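Local coordinates for Pol protein (Human T-cell leukemia virus type I, PDB 6TJU), which is a multifunctional retroviral polyprotein, represented here by the C-terminal domain of its integrase, an SH3-like module that probably binds DNA during viral genome integration, at residues Q49-W53 / R54-R58. Residues are numbered along the deposited sequence; the frame is centred on the assembly and turned at random.
Sequences QWIPW and RLLKR
Two successive i to i+3 hydrogen bonds, Leu55 N to Pro52 O and Leu56 N to Trp53 O, each with N and O 3.0 Å apart, span residues 52-56 and close a short 3-10 turn at Trp53-Arg54 between strands 48-52 and 56-59. Both bonds bend to 149° at the hydrogen.

On the inner side of the turn, Leu56 is the central side chain. Its CD2 packs 3.8 Å from Ile51 CG2, while CD1 reaches the indole edge of Trp53, near the ring plane, at 4.1 Å from Trp53 CD1. In Ile51, CG1 sits beside the backbone N (chi1 -46°), which leaves CG2 anti to that N and facing Leu55 and Leu56; the same CG2 lies 3.7 Å from Leu55 CB, the two side chains meeting at nearly a right angle. Around Leu56 the packing continues onto Tyr13, Phe15 and Ala39, which places it between the two sheets of the domain.

Pro52 has two neighbours at its ring. Leu55 CD1 approaches Pro52 CG to 3.9 Å, and the guanidinium of Arg54 folds back so that one of its faces rests on the ring, with NH1 3.7 Å from Pro52 CG. Arg54 achieves this with CG lodged between N and the carbonyl carbon (chi1 71°) and an extended chain beyond.

Backbone hydrogen bonds between Ile51 and Ala39 of the adjacent strand 38-42, and between Leu55 and Lys16, just past the end of strand 12-15, flank the turn. A 3-10 turn leading into the last strand of a small beta barrel is characteristic of the SH3-like fold, to which this integrase C-terminal domain belongs.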
loop_
_atom_site.group_PDB
_atom_site.type_symbol
_atom_site.label_atom_id
_atom_site.label_comp_id
_atom_site.label_asym_id
_atom_site.label_seq_id
_atom_site.Cartn_x
_atom_site.Cartn_y
_atom_site.Cartn_z
ATOM N N GLN A 49 4.019 -3.749 -6.098
ATOM C CA GLN A 49 5.190 -2.874 -5.996
ATOM C C GLN A 49 5.511 -2.740 -4.514
ATOM O O GLN A 49 4.576 -2.706 -3.662
ATOM C CB GLN A 49 4.903 -1.550 -6.687
ATOM C CG GLN A 49 6.166 -0.734 -6.906
ATOM C CD GLN A 49 5.943 0.321 -7.953
ATOM O OE1 GLN A 49 4.900 0.343 -8.615
ATOM N NE2 GLN A 49 6.916 1.206 -8.101
ATOM N N TRP A 50 6.806 -2.760 -4.235
ATOM C CA TRP A 50 7.395 -2.450 -2.925
ATOM C C TRP A 50 7.389 -0.928 -2.768
ATOM O O TRP A 50 8.132 -0.235 -3.491
ATOM C CB TRP A 50 8.794 -3.058 -2.833
ATOM C CG TRP A 50 8.788 -4.541 -2.689
ATOM C CD1 TRP A 50 9.101 -5.471 -3.639
ATOM C CD2 TRP A 50 8.516 -5.256 -1.485
ATOM N NE1 TRP A 50 9.019 -6.732 -3.110
ATOM C CE2 TRP A 50 8.649 -6.627 -1.788
ATOM C CE3 TRP A 50 8.172 -4.863 -0.186
ATOM C CZ2 TRP A 50 8.456 -7.620 -0.823
ATOM C CZ3 TRP A 50 7.963 -5.847 0.758
ATOM C CH2 TRP A 50 8.081 -7.202 0.439
ATOM N N ILE A 51 6.492 -0.433 -1.922
ATOM C CA ILE A 51 6.301 1.018 -1.687
ATOM C C ILE A 51 7.023 1.342 -0.400
ATOM O O ILE A 51 6.739 0.738 0.634
ATOM C CB ILE A 51 4.829 1.451 -1.575
ATOM C CG1 ILE A 51 3.931 0.852 -2.657
ATOM C CG2 ILE A 51 4.767 2.972 -1.546
ATOM C CD1 ILE A 51 4.230 1.393 -4.029
ATOM N N PRO A 52 7.921 2.341 -0.440
ATOM C CA PRO A 52 8.616 2.762 0.762
ATOM C C PRO A 52 7.602 3.418 1.709
ATOM O O PRO A 52 6.607 3.984 1.219
ATOM C CB PRO A 52 9.659 3.752 0.255
ATOM C CG PRO A 52 9.038 4.321 -0.989
ATOM C CD PRO A 52 8.258 3.185 -1.611
ATOM N N TRP A 53 7.915 3.346 3.012
ATOM C CA TRP A 53 7.072 3.870 4.112
ATOM C C TRP A 53 6.694 5.339 3.884
ATOM O O TRP A 53 5.578 5.708 4.269
ATOM C CB TRP A 53 7.751 3.683 5.470
ATOM C CG TRP A 53 7.795 2.257 5.909
ATOM C CD1 TRP A 53 7.077 1.201 5.406
ATOM C CD2 TRP A 53 8.582 1.754 6.997
ATOM N NE1 TRP A 53 7.412 0.056 6.075
ATOM C CE2 TRP A 53 8.311 0.374 7.071
ATOM C CE3 TRP A 53 9.475 2.336 7.916
ATOM C CZ2 TRP A 53 8.921 -0.426 8.043
ATOM C CZ3 TRP A 53 10.083 1.541 8.869
ATOM C CH2 TRP A 53 9.799 0.174 8.929
ATOM N N ARG A 54 7.601 6.170 3.360
ATOM C CA ARG A 54 7.334 7.607 3.232
ATOM C C ARG A 54 6.166 7.792 2.255
ATOM O O ARG A 54 5.531 8.805 2.362
ATOM C CB ARG A 54 8.600 8.382 2.846
ATOM C CG ARG A 54 9.063 8.135 1.423
ATOM C CD ARG A 54 10.170 9.089 1.038
ATOM N NE ARG A 54 10.220 9.005 -0.403
ATOM C CZ ARG A 54 10.805 8.009 -1.051
ATOM N NH1 ARG A 54 11.476 7.064 -0.380
ATOM N NH2 ARG A 54 10.742 7.983 -2.376
ATOM N N LEU A 55 5.867 6.838 1.372
ATOM C CA LEU A 55 4.705 6.930 0.448
ATOM C C LEU A 55 3.499 6.085 0.897
ATOM O O LEU A 55 2.629 5.756 0.045
ATOM C CB LEU A 55 5.201 6.572 -0.948
ATOM C CG LEU A 55 6.271 7.530 -1.459
ATOM C CD1 LEU A 55 6.863 6.977 -2.732
ATOM C CD2 LEU A 55 5.745 8.943 -1.682
ATOM N N LEU A 56 3.422 5.789 2.196
ATOM C CA LEU A 56 2.327 5.001 2.800
ATOM C C LEU A 56 1.700 5.751 3.965
ATOM O O LEU A 56 2.384 6.515 4.660
ATOM C CB LEU A 56 2.820 3.652 3.314
ATOM C CG LEU A 56 3.357 2.714 2.247
ATOM C CD1 LEU A 56 3.851 1.443 2.916
ATOM C CD2 LEU A 56 2.259 2.420 1.239
ATOM N N LYS A 57 0.411 5.492 4.147
ATOM C CA LYS A 57 -0.298 5.902 5.377
ATOM C C LYS A 57 -1.100 4.693 5.848
ATOM O O LYS A 57 -1.859 4.133 5.045
ATOM C CB LYS A 57 -1.181 7.147 5.169
ATOM C CG LYS A 57 -0.475 8.444 4.818
ATOM C CD LYS A 57 0.228 9.117 5.966
ATOM C CE LYS A 57 0.866 10.398 5.492
ATOM N NZ LYS A 57 1.550 11.102 6.606
ATOM N N ARG A 58 -0.913 4.317 7.107
ATOM C CA ARG A 58 -1.587 3.173 7.766
ATOM C C ARG A 58 -3.080 3.484 8.015
ATOM O O ARG A 58 -3.432 4.355 8.862
ATOM C CB ARG A 58 -0.789 2.867 9.033
ATOM C CG ARG A 58 -1.410 1.808 9.918
ATOM C CD ARG A 58 -1.399 0.474 9.239
ATOM N NE ARG A 58 -1.614 -0.534 10.258
ATOM C CZ ARG A 58 -0.679 -0.992 11.073
ATOM N NH1 ARG A 58 0.554 -0.522 11.009
ATOM N NH2 ARG A 58 -0.989 -1.923 11.957
#